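Long-range contacts in dipicolinate synthase, B chain (Bacillus cereus, PDB 3MCU), which probably works together with DpaA to convert dihydrodipicolinate into dipicolinate, with NADP(+) as oxidant, during spore formation: residues I8-T13 against V89-T94; R37-Y42 against S108-A113; V124-S129 against I150-F155. All blocks are in the same frame, centred on the assembly; numbering follows the deposited sequence.

The three contacts follow the central beta sheet of the alpha/beta fold from one side to the other. Contact 1 pairs strands 7-12 and 87-94 close to the centre of the folded chain. Contact 2, its centre about 8 Å from that of contact 1, lays helix 109-118 against strand 35-40, the parallel neighbour of strand 7-12. Contact 3, about 9 Å between centres on from contact 1, continues the sheet from strand 87-94 through 124-130 to 150-156. Contacts 2 and 3 lie about 16 Å apart between centres and do not touch. One phosphate ion, probably from the crystallisation liquor, meets contacts 1 and 2 where their strands end, a place consistent with a phosphate-binding site as in flavin-binding relatives.

Contact 1: residues I8-T13 against V89-T94; sequences IGFGFT and VIAPLT. With PO4 (phosphate ion), chain J.
Val89 CG1 sits over one face of the Phe10 ring, 4.1 Å from its centroid, in a CH-pi contact at the heart of a parallel beta pair in the central sheet of a Rossmann-like alpha/beta fold. With its CG anti to the backbone N (chi1 -157°), Phe10 lies along the same face of the sheet as Val89, under helix 174-181, and both apolar side chains suit that buried layer. Beside them Ile8 CG2 meets Val89 CG2 at 4.0 Å, while Ile90 turns to the other face, where helix 109-118 packs on it; Gly11, its bridge partner, adds no bulk there.

The backbones are joined in the staggered parallel pattern: Val89 N donates to Gly9 O, Gly11 N to Val89 O at 2.8 Å and Ala91 N to Gly11 O. A cis peptide bond then leads into Pro92, where the second strand turns a corner.

Beyond that corner the edge is polar. Thr13, with OG1 held between its backbone N and carbonyl carbon (chi1 65°), donates from that hydroxyl to Pro92 O at 2.9 Å and accepts from Thr94 N at 3.1 Å, so a single oxygen bridges the backbone on either side of Leu93. Thr94 is the N-cap of helix 95-102; its OG1 accepts from Ser97 N and donates to phosphate O2 at 3.0 Å.

Contact 2: residues R37-Y42 against S108-A113; sequences RPVVSY and SPVLMA. With PO4 (phosphate ion), chain J.
Val39 CG1 packs against Pro109, Val110 and Ala113 at the start of helix 109-118, a helix packed on one face of the sheet of this Rossmann-like alpha/beta fold and running obliquely against the strand. The short axes run 7.6 Å apart, at 129° between their directions. This is the tight half. With CG1 anti to its backbone N (chi1 -173°), Val39 reaches Val110 CG2 at 3.6 Å and Ala113 CB at 4.1 Å; the small methyl of Ala113 lets the helix come close, and the branched valines mesh. Pro109 suits the first turn, which needs no N-H donor from it, and its ring lies against the chain beyond Val39, with CG 3.3 Å from Val40 O.

Toward the phosphate the backbone of Ser41 still packs on Pro109 and Val110, but the side chains are looser. No hydrogen bond crosses the contact anywhere, and Ser41 CB approaches Ser108 OG no nearer than 4.0 Å. Ser41 OG instead donates to phosphate O1, a long bond of 3.3 Å, while the exposed Tyr42 beyond it is poorly ordered. Ser108 serves its own helix: as the N-cap it accepts from Leu111 N at 3.1 Å on OG, with an N-H...O angle of 169°.

Contact 3: residues V124-S129 against I150-F155; sequences VVLAVS and IYFVPF
Val124 opens the pairing of strands 124-130 and 150-156, the two strands of a beta-alpha-beta unit whose crossover is helix 138-145. Its carbonyl O accepts from Tyr151 N at 2.8 Å, starting the parallel ladder. Val125 points to the opposite face, the one that carries Tyr151, and its CG1 meets Val153 CG2 at 3.8 Å, the two side chains crossing nearly at a right angle.

Leu126 bonds through both its N-H and its carbonyl. Its N donates to Tyr151 O at 2.8 Å, and its O accepts from Val153 N at 2.9 Å. The side chain, with CG anti to the carbonyl carbon (chi1 -61°), reaches across with CD1 to both Ile150 CG2, 3.7 Å away, and Phe152 CZ; a long branched chain can thus touch two residues on that face of the next strand. Ala127 rests its short methyl, CB, on Val153 CG2.

From here the second strand is irregular and the backbones separate. A water takes over the bridging: it donates to Leu126 O and to Val153 O and accepts from Val128 N, so three buried backbone atoms are served by one molecule. Val128 spreads its two methyls across the widened part, CG1 meeting the edge of the Phe152 ring near its plane, 3.4 Å from CE2, and CG2 lying 3.7 Å from Phe155 CB.

At the start of strand 150-156, Lys148 of a second subunit makes a cation-pi contact with Tyr151 and donates to Ile150 O, while Leu136 of a third subunit packs on Ile150. Within the chain, helix 174-181 packs on the face of Val125 and Tyr151, strand 167-169 lies against Ala127, Val153 and Phe155, and strand 87-94 pairs with the other edge of strand 124-130, through backbone bonds of Val125 and Ala127.

Contact 1: residues I8-T13 against V89-T94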
loop_
_atom_site.group_PDB
_atom_site.type_symbol
_atom_site.label_atom_id
_atom_site.label_comp_id
_atom_site.label_asym_id
_atom_site.label_seq_id
_atom_site.Cartn_x
_atom_site.Cartn_y
_atom_site.Cartn_z
ATOM N N ILE D 8 -24.373 -18.225 12.378
ATOM C CA ILE D 8 -23.980 -16.862 12.078
ATOM C C ILE D 8 -23.358 -16.183 13.287
ATOM O O ILE D 8 -23.976 -16.079 14.359
ATOM C CB ILE D 8 -25.185 -16.050 11.564
ATOM C CG1 ILE D 8 -25.696 -16.666 10.268
ATOM C CG2 ILE D 8 -24.822 -14.573 11.344
ATOM C CD1 ILE D 8 -26.962 -16.040 9.793
ATOM N N GLY D 9 -22.128 -15.723 13.110
ATOM C CA GLY D 9 -21.432 -14.994 14.149
ATOM C C GLY D 9 -21.881 -13.548 14.080
ATOM O O GLY D 9 -22.134 -13.012 13.001
ATOM N N PHE D 10 -22.006 -12.921 15.234
ATOM C CA PHE D 10 -22.392 -11.530 15.282
ATOM C C PHE D 10 -21.485 -10.816 16.271
ATOM O O PHE D 10 -21.580 -11.014 17.492
ATOM C CB PHE D 10 -23.867 -11.373 15.669
ATOM C CG PHE D 10 -24.470 -10.077 15.214
ATOM C CD1 PHE D 10 -25.408 -10.052 14.198
ATOM C CD2 PHE D 10 -24.083 -8.881 15.786
ATOM C CE1 PHE D 10 -25.956 -8.850 13.767
ATOM C CE2 PHE D 10 -24.626 -7.681 15.361
ATOM C CZ PHE D 10 -25.560 -7.670 14.349
ATOM N N GLY D 11 -20.580 -10.014 15.725
ATOM C CA GLY D 11 -19.614 -9.293 16.534
ATOM C C GLY D 11 -19.927 -7.817 16.503
ATOM O O GLY D 11 -20.556 -7.319 15.564
ATOM N N PHE D 12 -19.522 -7.113 17.545
ATOM C CA PHE D 12 -19.726 -5.676 17.577
ATOM C C PHE D 12 -18.572 -4.999 18.264
ATOM O O PHE D 12 -18.005 -5.523 19.218
ATOM C CB PHE D 12 -21.068 -5.302 18.214
ATOM C CG PHE D 12 -21.576 -6.314 19.180
ATOM C CD1 PHE D 12 -21.327 -6.182 20.531
ATOM C CD2 PHE D 12 -22.300 -7.406 18.737
ATOM C CE1 PHE D 12 -21.793 -7.117 21.427
ATOM C CE2 PHE D 12 -22.771 -8.361 19.627
ATOM C CZ PHE D 12 -22.516 -8.215 20.974
ATOM N N THR D 13 -18.230 -3.830 17.742
ATOM C CA THR D 13 -17.039 -3.105 18.132
ATOM C C THR D 13 -17.443 -1.692 18.509
ATOM O O THR D 13 -18.446 -1.182 18.000
ATOM C CB THR D 13 -16.016 -3.068 16.959
ATOM O OG1 THR D 13 -16.555 -2.309 15.868
ATOM C CG2 THR D 13 -15.726 -4.483 16.467
ATOM N N VAL D 89 -20.765 -11.761 10.916
ATOM C CA VAL D 89 -21.208 -10.372 10.788
ATOM C C VAL D 89 -20.456 -9.516 11.793
ATOM O O VAL D 89 -20.291 -9.920 12.946
ATOM C CB VAL D 89 -22.714 -10.207 11.115
ATOM C CG1 VAL D 89 -23.103 -8.722 11.129
ATOM C CG2 VAL D 89 -23.576 -10.974 10.133
ATOM N N ILE D 90 -19.976 -8.352 11.361
ATOM C CA ILE D 90 -19.473 -7.351 12.301
ATOM C C ILE D 90 -20.286 -6.066 12.128
ATOM O O ILE D 90 -20.333 -5.486 11.046
ATOM C CB ILE D 90 -17.981 -7.032 12.089
ATOM C CG1 ILE D 90 -17.132 -8.312 12.050
ATOM C CG2 ILE D 90 -17.485 -6.056 13.172
ATOM C CD1 ILE D 90 -15.632 -8.035 11.748
ATOM N N ALA D 91 -20.947 -5.632 13.189
ATOM C CA ALA D 91 -21.864 -4.523 13.062
ATOM C C ALA D 91 -22.250 -4.000 14.436
ATOM O O ALA D 91 -22.830 -4.729 15.233
ATOM C CB ALA D 91 -23.106 -4.962 12.278
ATOM N N PRO D 92 -21.914 -2.734 14.721
ATOM C CA PRO D 92 -21.181 -1.856 13.802
ATOM C C PRO D 92 -19.699 -2.191 13.705
ATOM O O PRO D 92 -19.120 -2.794 14.599
ATOM C CB PRO D 92 -21.344 -0.466 14.443
ATOM C CG PRO D 92 -21.498 -0.745 15.895
ATOM C CD PRO D 92 -22.272 -2.048 15.977
ATOM N N LEU D 93 -19.097 -1.793 12.596
ATOM C CA LEU D 93 -17.668 -1.938 12.396
ATOM C C LEU D 93 -17.053 -0.541 12.506
ATOM O O LEU D 93 -17.278 0.310 11.649
ATOM C CB LEU D 93 -17.414 -2.519 11.010
ATOM C CG LEU D 93 -16.089 -3.199 10.659
ATOM C CD1 LEU D 93 -15.383 -2.483 9.533
ATOM C CD2 LEU D 93 -15.188 -3.400 11.854
ATOM N N THR D 94 -16.295 -0.308 13.569
ATOM C CA THR D 94 -15.657 0.985 13.771
ATOM C C THR D 94 -14.502 1.180 12.801
ATOM O O THR D 94 -14.019 0.229 12.212
ATOM C CB THR D 94 -15.144 1.165 15.217
ATOM O OG1 THR D 94 -14.150 0.175 15.505
ATOM C CG2 THR D 94 -16.285 1.056 16.223
HETATM P P PO4 J . -12.696 -1.203 18.781
HETATM O O1 PO4 J . -13.695 -2.305 19.113
HETATM O O2 PO4 J . -13.391 0.079 18.378
HETATM O O3 PO4 J . -11.827 -0.969 20.003
HETATM O O4 PO4 J . -11.823 -1.602 17.625
#

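Contact 2: residues R37-Y42 against S108-A113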
loop_
_atom_site.group_PDB
_atom_site.type_symbol
_atom_site.label_atom_id
_atom_site.label_comp_id
_atom_site.label_asym_id
_atom_site.label_seq_id
_atom_site.Cartn_x
_atom_site.Cartn_y
_atom_site.Cartn_z
ATOM N N ARG D 37 -24.133 -16.807 17.146
ATOM C CA ARG D 37 -23.071 -16.798 18.156
ATOM C C ARG D 37 -22.512 -15.396 18.353
ATOM O O ARG D 37 -21.788 -14.886 17.494
ATOM C CB ARG D 37 -21.909 -17.749 17.802
ATOM C CG ARG D 37 -22.243 -18.927 16.896
ATOM C CD ARG D 37 -22.802 -20.166 17.607
ATOM N NE ARG D 37 -21.902 -20.741 18.605
ATOM C CZ ARG D 37 -21.833 -22.034 18.927
ATOM N NH1 ARG D 37 -22.579 -22.943 18.311
ATOM N NH2 ARG D 37 -20.996 -22.415 19.875
ATOM N N PRO D 38 -22.836 -14.768 19.487
ATOM C CA PRO D 38 -22.358 -13.399 19.735
ATOM C C PRO D 38 -20.864 -13.341 20.040
ATOM O O PRO D 38 -20.325 -14.203 20.731
ATOM C CB PRO D 38 -23.159 -12.953 20.970
ATOM C CG PRO D 38 -24.257 -13.963 21.123
ATOM C CD PRO D 38 -23.725 -15.244 20.558
ATOM N N VAL D 39 -20.214 -12.309 19.518
ATOM C CA VAL D 39 -18.807 -12.054 19.790
ATOM C C VAL D 39 -18.654 -10.599 20.232
ATOM O O VAL D 39 -19.056 -9.675 19.519
ATOM C CB VAL D 39 -17.951 -12.318 18.532
ATOM C CG1 VAL D 39 -16.464 -12.230 18.856
ATOM C CG2 VAL D 39 -18.285 -13.679 17.945
ATOM N N VAL D 40 -18.105 -10.397 21.422
ATOM C CA VAL D 40 -17.904 -9.041 21.928
ATOM C C VAL D 40 -16.422 -8.720 22.041
ATOM O O VAL D 40 -15.643 -9.499 22.603
ATOM C CB VAL D 40 -18.581 -8.821 23.298
ATOM C CG1 VAL D 40 -20.072 -9.000 23.176
ATOM C CG2 VAL D 40 -18.031 -9.788 24.327
ATOM N N SER D 41 -16.030 -7.573 21.498
ATOM C CA SER D 41 -14.625 -7.169 21.529
ATOM C C SER D 41 -14.222 -6.597 22.897
ATOM O O SER D 41 -13.074 -6.174 23.092
ATOM C CB SER D 41 -14.307 -6.187 20.392
ATOM O OG SER D 41 -14.981 -4.951 20.564
ATOM N N TYR D 42 -15.166 -6.590 23.838
ATOM C CA TYR D 42 -14.846 -6.334 25.248
ATOM C C TYR D 42 -15.141 -7.542 26.148
ATOM O O TYR D 42 -16.212 -8.149 26.070
ATOM C CB TYR D 42 -15.526 -5.057 25.766
ATOM C CG TYR D 42 -14.951 -3.827 25.107
ATOM C CD1 TYR D 42 -13.592 -3.761 24.809
ATOM C CD2 TYR D 42 -15.758 -2.746 24.764
ATOM C CE1 TYR D 42 -13.048 -2.654 24.190
ATOM C CE2 TYR D 42 -15.226 -1.626 24.148
ATOM C CZ TYR D 42 -13.866 -1.586 23.861
ATOM O OH TYR D 42 -13.317 -0.478 23.246
ATOM N N SER D 108 -8.414 -8.621 19.063
ATOM C CA SER D 108 -9.734 -8.514 19.679
ATOM C C SER D 108 -10.532 -9.761 19.340
ATOM O O SER D 108 -10.266 -10.406 18.337
ATOM C CB SER D 108 -10.470 -7.254 19.195
ATOM O OG SER D 108 -11.292 -7.528 18.072
ATOM N N PRO D 109 -11.501 -10.120 20.193
ATOM C CA PRO D 109 -12.306 -11.335 19.977
ATOM C C PRO D 109 -13.003 -11.337 18.617
ATOM O O PRO D 109 -13.074 -12.364 17.928
ATOM C CB PRO D 109 -13.332 -11.264 21.111
ATOM C CG PRO D 109 -12.589 -10.548 22.209
ATOM C CD PRO D 109 -11.759 -9.508 21.508
ATOM N N VAL D 110 -13.482 -10.169 18.225
ATOM C CA VAL D 110 -14.235 -10.018 16.992
ATOM C C VAL D 110 -13.349 -10.137 15.754
ATOM O O VAL D 110 -13.731 -10.779 14.776
ATOM C CB VAL D 110 -15.021 -8.688 16.997
ATOM C CG1 VAL D 110 -15.631 -8.407 15.639
ATOM C CG2 VAL D 110 -16.087 -8.742 18.068
ATOM N N LEU D 111 -12.166 -9.527 15.801
ATOM C CA LEU D 111 -11.208 -9.625 14.705
ATOM C C LEU D 111 -10.715 -11.066 14.523
ATOM O O LEU D 111 -10.527 -11.534 13.390
ATOM C CB LEU D 111 -10.002 -8.700 14.946
ATOM C CG LEU D 111 -10.201 -7.172 14.931
ATOM C CD1 LEU D 111 -9.021 -6.474 15.583
ATOM C CD2 LEU D 111 -10.415 -6.620 13.541
HETATM N N MSE D 112 -10.480 -11.760 15.634
HETATM C CA MSE D 112 -10.031 -13.146 15.564
HETATM C C MSE D 112 -11.138 -14.037 14.997
HETATM O O MSE D 112 -10.860 -14.995 14.261
HETATM C CB MSE D 112 -9.583 -13.652 16.934
HETATM C CG MSE D 112 -9.289 -15.145 16.949
HETATM SE SE MSE D 112 -7.732 -15.610 15.821
HETATM C CE MSE D 112 -6.311 -14.914 16.956
ATOM N N ALA D 113 -12.388 -13.709 15.348
ATOM C CA ALA D 113 -13.562 -14.431 14.851
ATOM C C ALA D 113 -13.685 -14.278 13.345
ATOM O O ALA D 113 -13.973 -15.245 12.641
ATOM C CB ALA D 113 -14.845 -13.927 15.529
HETATM P P PO4 J . -12.696 -1.203 18.781
HETATM O O1 PO4 J . -13.695 -2.305 19.113
HETATM O O2 PO4 J . -13.391 0.079 18.378
HETATM O O3 PO4 J . -11.827 -0.969 20.003
HETATM O O4 PO4 J . -11.823 -1.602 17.625
#

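Contact 3: residues V124-S129 against I150-F155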
loop_
_atom_site.group_PDB
_atom_site.type_symbol
_atom_site.label_atom_id
_atom_site.label_comp_id
_atom_site.label_asym_id
_atom_site.label_seq_id
_atom_site.Cartn_x
_atom_site.Cartn_y
_atom_site.Cartn_z
ATOM N N VAL D 124 -17.667 -13.002 5.415
ATOM C CA VAL D 124 -17.681 -12.020 6.484
ATOM C C VAL D 124 -18.442 -10.825 5.949
ATOM O O VAL D 124 -18.132 -10.321 4.862
ATOM C CB VAL D 124 -16.255 -11.580 6.849
ATOM C CG1 VAL D 124 -16.273 -10.407 7.792
ATOM C CG2 VAL D 124 -15.477 -12.754 7.454
ATOM N N VAL D 125 -19.448 -10.382 6.702
ATOM C CA VAL D 125 -20.261 -9.234 6.322
ATOM C C VAL D 125 -19.974 -8.095 7.270
ATOM O O VAL D 125 -20.046 -8.267 8.494
ATOM C CB VAL D 125 -21.784 -9.553 6.386
ATOM C CG1 VAL D 125 -22.594 -8.279 6.328
ATOM C CG2 VAL D 125 -22.176 -10.481 5.246
ATOM N N LEU D 126 -19.650 -6.936 6.704
ATOM C CA LEU D 126 -19.240 -5.773 7.479
ATOM C C LEU D 126 -20.253 -4.637 7.328
ATOM O O LEU D 126 -20.678 -4.350 6.217
ATOM C CB LEU D 126 -17.878 -5.280 6.965
ATOM C CG LEU D 126 -16.675 -6.226 7.032
ATOM C CD1 LEU D 126 -15.423 -5.600 6.399
ATOM C CD2 LEU D 126 -16.421 -6.596 8.491
ATOM N N ALA D 127 -20.611 -3.979 8.432
ATOM C CA ALA D 127 -21.378 -2.714 8.389
ATOM C C ALA D 127 -20.537 -1.544 8.874
ATOM O O ALA D 127 -20.449 -1.280 10.079
ATOM C CB ALA D 127 -22.661 -2.806 9.225
ATOM N N VAL D 128 -19.942 -0.828 7.931
ATOM C CA VAL D 128 -19.057 0.270 8.262
ATOM C C VAL D 128 -19.758 1.413 8.965
ATOM O O VAL D 128 -20.945 1.675 8.749
ATOM C CB VAL D 128 -18.342 0.802 7.017
ATOM C CG1 VAL D 128 -17.645 -0.354 6.302
ATOM C CG2 VAL D 128 -19.329 1.453 6.086
ATOM N N SER D 129 -18.983 2.080 9.814
ATOM C CA SER D 129 -19.379 3.301 10.493
ATOM C C SER D 129 -18.140 4.038 11.002
ATOM O O SER D 129 -17.666 3.779 12.102
ATOM C CB SER D 129 -20.270 2.983 11.681
ATOM O OG SER D 129 -20.539 4.179 12.403
ATOM N N ILE D 150 -15.311 -11.118 1.484
ATOM C CA ILE D 150 -15.742 -10.010 2.313
ATOM C C ILE D 150 -16.857 -9.219 1.656
ATOM O O ILE D 150 -16.753 -8.846 0.490
ATOM C CB ILE D 150 -14.561 -9.104 2.750
ATOM C CG1 ILE D 150 -13.652 -9.920 3.664
ATOM C CG2 ILE D 150 -15.117 -7.869 3.478
ATOM C CD1 ILE D 150 -12.255 -9.425 3.804
ATOM N N TYR D 151 -17.932 -8.980 2.403
ATOM C CA TYR D 151 -19.079 -8.266 1.864
ATOM C C TYR D 151 -19.496 -7.080 2.727
ATOM O O TYR D 151 -19.300 -7.079 3.936
ATOM C CB TYR D 151 -20.252 -9.236 1.649
ATOM C CG TYR D 151 -19.846 -10.422 0.796
ATOM C CD1 TYR D 151 -19.888 -10.353 -0.597
ATOM C CD2 TYR D 151 -19.390 -11.592 1.378
ATOM C CE1 TYR D 151 -19.501 -11.422 -1.382
ATOM C CE2 TYR D 151 -18.987 -12.670 0.594
ATOM C CZ TYR D 151 -19.043 -12.573 -0.779
ATOM O OH TYR D 151 -18.659 -13.642 -1.560
ATOM N N PHE D 152 -20.102 -6.080 2.096
ATOM C CA PHE D 152 -20.513 -4.884 2.805
ATOM C C PHE D 152 -22.015 -4.685 2.817
ATOM O O PHE D 152 -22.697 -4.896 1.808
ATOM C CB PHE D 152 -19.817 -3.644 2.217
ATOM C CG PHE D 152 -18.382 -3.520 2.618
ATOM C CD1 PHE D 152 -17.443 -4.433 2.163
ATOM C CD2 PHE D 152 -17.960 -2.492 3.432
ATOM C CE1 PHE D 152 -16.115 -4.315 2.526
ATOM C CE2 PHE D 152 -16.642 -2.376 3.800
ATOM C CZ PHE D 152 -15.718 -3.280 3.347
ATOM N N VAL D 153 -22.535 -4.305 3.973
ATOM C CA VAL D 153 -23.888 -3.792 4.023
ATOM C C VAL D 153 -23.825 -2.464 3.267
ATOM O O VAL D 153 -22.924 -1.651 3.525
ATOM C CB VAL D 153 -24.337 -3.572 5.479
ATOM C CG1 VAL D 153 -25.781 -3.024 5.530
ATOM C CG2 VAL D 153 -24.217 -4.871 6.279
ATOM N N PRO D 154 -24.741 -2.253 2.302
ATOM C CA PRO D 154 -24.707 -0.997 1.528
ATOM C C PRO D 154 -24.546 0.219 2.431
ATOM O O PRO D 154 -25.147 0.278 3.512
ATOM C CB PRO D 154 -26.077 -0.982 0.828
ATOM C CG PRO D 154 -26.410 -2.456 0.662
ATOM C CD PRO D 154 -25.871 -3.118 1.906
ATOM N N PHE D 155 -23.745 1.184 1.988
ATOM C CA PHE D 155 -23.326 2.286 2.848
ATOM C C PHE D 155 -23.111 3.559 2.045
ATOM O O PHE D 155 -23.037 3.530 0.808
ATOM C CB PHE D 155 -22.007 1.933 3.554
ATOM C CG PHE D 155 -20.847 1.752 2.603
ATOM C CD1 PHE D 155 -20.055 2.839 2.226
ATOM C CD2 PHE D 155 -20.546 0.501 2.085
ATOM C CE1 PHE D 155 -19.001 2.676 1.352
ATOM C CE2 PHE D 155 -19.472 0.321 1.213
ATOM C CZ PHE D 155 -18.705 1.402 0.842
HETATM O O HOH W 1 -20.795 -1.583 5.296
#